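PDB 3BFM: biotin protein ligase-like protein of unknown function from Silicibacter sp., which is of unknown function but belongs to the biotin/lipoate protein ligase family and so may act on a related cofactor. Local coordinates for residues A[103-111]-A[122-130]. Residues are numbered along the deposited sequence; the frame is centred on the assembly and turned at random.
Sequences RCGRLRIAA and WLVVGLDLP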
loop_
_atom_site.group_PDB
_atom_site.type_symbol
_atom_site.label_atom_id
_atom_site.label_comp_id
_atom_site.label_asym_id
_atom_site.label_seq_id
_atom_site.Cartn_x
_atom_site.Cartn_y
_atom_site.Cartn_z
ATOM N N ARG A 103 -3.253 -16.910 -27.454
ATOM C CA ARG A 103 -2.237 -16.054 -26.865
ATOM C C ARG A 103 -2.638 -14.606 -27.068
ATOM O O ARG A 103 -2.947 -14.199 -28.180
ATOM C CB ARG A 103 -0.894 -16.309 -27.510
ATOM C CG ARG A 103 0.239 -15.450 -27.033
ATOM C CD ARG A 103 0.566 -15.568 -25.478
ATOM N NE ARG A 103 1.569 -14.560 -25.196
ATOM C CZ ARG A 103 2.867 -14.688 -25.420
ATOM N NH1 ARG A 103 3.395 -15.840 -25.834
ATOM N NH2 ARG A 103 3.652 -13.652 -25.210
ATOM N N CYS A 104 -2.660 -13.855 -25.969
ATOM C CA CYS A 104 -3.242 -12.519 -25.949
ATOM C C CYS A 104 -2.576 -11.787 -24.792
ATOM O O CYS A 104 -3.130 -11.673 -23.712
ATOM C CB CYS A 104 -4.747 -12.584 -25.747
ATOM S SG CYS A 104 -5.587 -10.951 -25.861
ATOM N N GLY A 105 -1.349 -11.376 -25.024
ATOM C CA GLY A 105 -0.598 -10.638 -24.008
ATOM C C GLY A 105 0.231 -11.490 -23.083
ATOM O O GLY A 105 0.354 -12.715 -23.232
ATOM N N ARG A 106 0.826 -10.837 -22.105
ATOM C CA ARG A 106 1.731 -11.549 -21.197
ATOM C C ARG A 106 2.011 -10.711 -19.985
ATOM O O ARG A 106 1.888 -9.460 -20.012
ATOM C CB ARG A 106 3.050 -11.864 -21.872
ATOM C CG ARG A 106 3.722 -10.664 -22.319
ATOM C CD ARG A 106 5.114 -10.888 -22.851
ATOM N NE ARG A 106 5.627 -9.603 -23.321
ATOM C CZ ARG A 106 6.851 -9.416 -23.827
ATOM N NH1 ARG A 106 7.712 -10.431 -23.912
ATOM N NH2 ARG A 106 7.209 -8.201 -24.237
ATOM N N LEU A 107 2.346 -11.408 -18.917
ATOM C CA LEU A 107 2.945 -10.822 -17.738
ATOM C C LEU A 107 4.447 -11.063 -17.755
ATOM O O LEU A 107 4.898 -12.171 -18.033
ATOM C CB LEU A 107 2.362 -11.432 -16.471
ATOM C CG LEU A 107 0.912 -11.084 -16.139
ATOM C CD1 LEU A 107 0.360 -12.115 -15.098
ATOM C CD2 LEU A 107 0.770 -9.673 -15.628
ATOM N N ARG A 108 5.234 -10.041 -17.416
ATOM C CA ARG A 108 6.685 -10.140 -17.352
ATOM C C ARG A 108 7.110 -9.865 -15.936
ATOM O O ARG A 108 6.392 -9.149 -15.191
ATOM C CB ARG A 108 7.369 -9.137 -18.314
ATOM C CG ARG A 108 7.251 -9.573 -19.763
ATOM C CD ARG A 108 8.087 -8.708 -20.660
ATOM N NE ARG A 108 7.459 -7.400 -20.808
ATOM C CZ ARG A 108 8.045 -6.345 -21.370
ATOM N NH1 ARG A 108 9.286 -6.433 -21.824
ATOM N NH2 ARG A 108 7.384 -5.198 -21.466
ATOM N N ILE A 109 8.282 -10.371 -15.585
ATOM C CA ILE A 109 8.835 -10.151 -14.256
ATOM C C ILE A 109 10.344 -9.870 -14.328
ATOM O O ILE A 109 11.062 -10.535 -15.112
ATOM C CB ILE A 109 8.506 -11.345 -13.306
ATOM C CG1 ILE A 109 9.051 -11.062 -11.931
ATOM C CG2 ILE A 109 9.058 -12.725 -13.800
ATOM C CD1 ILE A 109 8.297 -11.807 -10.822
ATOM N N ALA A 110 10.794 -8.909 -13.502
ATOM C CA ALA A 110 12.210 -8.568 -13.370
ATOM C C ALA A 110 12.492 -8.359 -11.915
ATOM O O ALA A 110 11.593 -8.088 -11.096
ATOM C CB ALA A 110 12.598 -7.284 -14.157
ATOM N N ALA A 111 13.752 -8.508 -11.569
ATOM C CA ALA A 111 14.160 -8.196 -10.217
ATOM C C ALA A 111 15.614 -7.690 -10.132
ATOM O O ALA A 111 16.357 -7.747 -11.108
ATOM C CB ALA A 111 13.930 -9.426 -9.315
ATOM N N TRP A 122 14.186 -5.090 -5.128
ATOM C CA TRP A 122 12.945 -4.782 -5.845
ATOM C C TRP A 122 12.583 -5.873 -6.806
ATOM O O TRP A 122 13.430 -6.625 -7.267
ATOM C CB TRP A 122 13.023 -3.447 -6.580
ATOM C CG TRP A 122 14.111 -3.350 -7.580
ATOM C CD1 TRP A 122 15.346 -2.760 -7.390
ATOM C CD2 TRP A 122 14.095 -3.792 -8.952
ATOM N NE1 TRP A 122 16.077 -2.839 -8.524
ATOM C CE2 TRP A 122 15.348 -3.463 -9.502
ATOM C CE3 TRP A 122 13.166 -4.465 -9.752
ATOM C CZ2 TRP A 122 15.681 -3.763 -10.804
ATOM C CZ3 TRP A 122 13.496 -4.748 -11.061
ATOM C CH2 TRP A 122 14.752 -4.406 -11.569
ATOM N N LEU A 123 11.295 -5.890 -7.154
ATOM C CA LEU A 123 10.761 -6.745 -8.169
ATOM C C LEU A 123 9.685 -5.960 -8.924
ATOM O O LEU A 123 8.967 -5.182 -8.326
ATOM C CB LEU A 123 10.169 -7.968 -7.491
ATOM C CG LEU A 123 9.838 -9.167 -8.354
ATOM C CD1 LEU A 123 10.211 -10.489 -7.647
ATOM C CD2 LEU A 123 8.356 -9.143 -8.763
ATOM N N VAL A 124 9.605 -6.149 -10.228
ATOM C CA VAL A 124 8.572 -5.488 -11.045
ATOM C C VAL A 124 7.830 -6.532 -11.837
ATOM O O VAL A 124 8.454 -7.424 -12.415
ATOM C CB VAL A 124 9.197 -4.468 -12.042
ATOM C CG1 VAL A 124 8.184 -3.983 -13.078
ATOM C CG2 VAL A 124 9.830 -3.293 -11.272
ATOM N N VAL A 125 6.502 -6.436 -11.830
ATOM C CA VAL A 125 5.653 -7.253 -12.706
ATOM C C VAL A 125 4.976 -6.377 -13.726
ATOM O O VAL A 125 4.334 -5.394 -13.375
ATOM C CB VAL A 125 4.601 -8.040 -11.895
ATOM C CG1 VAL A 125 3.642 -8.761 -12.835
ATOM C CG2 VAL A 125 5.308 -8.980 -10.990
ATOM N N GLY A 126 5.087 -6.738 -14.993
ATOM C CA GLY A 126 4.510 -5.938 -16.055
ATOM C C GLY A 126 3.447 -6.694 -16.808
ATOM O O GLY A 126 3.577 -7.910 -16.996
ATOM N N LEU A 127 2.402 -5.971 -17.208
ATOM C CA LEU A 127 1.332 -6.492 -18.014
ATOM C C LEU A 127 1.421 -5.834 -19.402
ATOM O O LEU A 127 1.613 -4.613 -19.504
ATOM C CB LEU A 127 -0.017 -6.145 -17.335
ATOM C CG LEU A 127 -1.267 -6.460 -18.150
ATOM C CD1 LEU A 127 -1.368 -7.989 -18.406
ATOM C CD2 LEU A 127 -2.581 -5.913 -17.490
ATOM N N ASP A 128 1.364 -6.649 -20.460
ATOM C CA ASP A 128 1.184 -6.142 -21.815
ATOM C C ASP A 128 -0.061 -6.846 -22.394
ATOM O O ASP A 128 -0.120 -8.069 -22.435
ATOM C CB ASP A 128 2.401 -6.424 -22.669
ATOM C CG ASP A 128 3.589 -5.500 -22.355
ATOM O OD1 ASP A 128 4.185 -5.597 -21.259
ATOM O OD2 ASP A 128 3.954 -4.698 -23.243
ATOM N N LEU A 129 -1.063 -6.071 -22.799
ATOM C CA LEU A 129 -2.284 -6.651 -23.279
ATOM C C LEU A 129 -2.723 -5.949 -24.556
ATOM O O LEU A 129 -3.022 -4.732 -24.538
ATOM C CB LEU A 129 -3.383 -6.562 -22.200
ATOM C CG LEU A 129 -4.752 -7.186 -22.450
ATOM C CD1 LEU A 129 -4.641 -8.725 -22.389
ATOM C CD2 LEU A 129 -5.857 -6.714 -21.456
ATOM N N PRO A 130 -2.758 -6.701 -25.661
ATOM C CA PRO A 130 -3.332 -6.138 -26.872
ATOM C C PRO A 130 -4.828 -5.995 -26.808
ATOM O O PRO A 130 -5.508 -6.889 -26.376
ATOM C CB PRO A 130 -2.935 -7.147 -27.935
ATOM C CG PRO A 130 -2.802 -8.440 -27.225
ATOM C CD PRO A 130 -2.310 -8.098 -25.857
HETATM O O HOH W 1 4.600 -7.701 -19.990
#
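Arg108 reaches diagonally over one face of the sheet to Asp128, direct partner of Arg106. From Arg108 CB, 4.2 Å from Gly126 O, the chain climbs to CD, which lies over the guanidinium of Arg106; a bend at chi3 (-73°) turns the head towards Asp128. Arg106 NH2 sits over one face of that head, 3.4 Å from its plane, with the Asp128 carboxylate nearby. Arg108 NE donates to a water in the guanidinium's plane (3.0 Å), while Arg108 NH2 salt-bridges Asp128 OD1, 3.2 Å away and 32° out of the carboxylate plane. Guanidinium and carboxylate planes stand 72° apart. Paired backbone bonds join Arg106 to Asp128, Arg108 to Gly126 and Ala110 to Val124. On the opposite face Ile109 CD1 presses on Leu123 CD2 (3.4 Å), and Leu107 CD2 meets Leu127 CD1; helix 67-82 covers this side. At the hairpin's loop end one face of the Trp122 ring lies against Ala111 C, 3.6 Å above the ring plane and offset toward the rim; NE1 bonds Glu32 of helix 23-32. A serine here would probably leave Ala111 uncovered and Glu32 without its mate. Helices on both faces of this antiparallel hairpin are consistent with the mixed-sheet core of the biotin/lipoate ligase family.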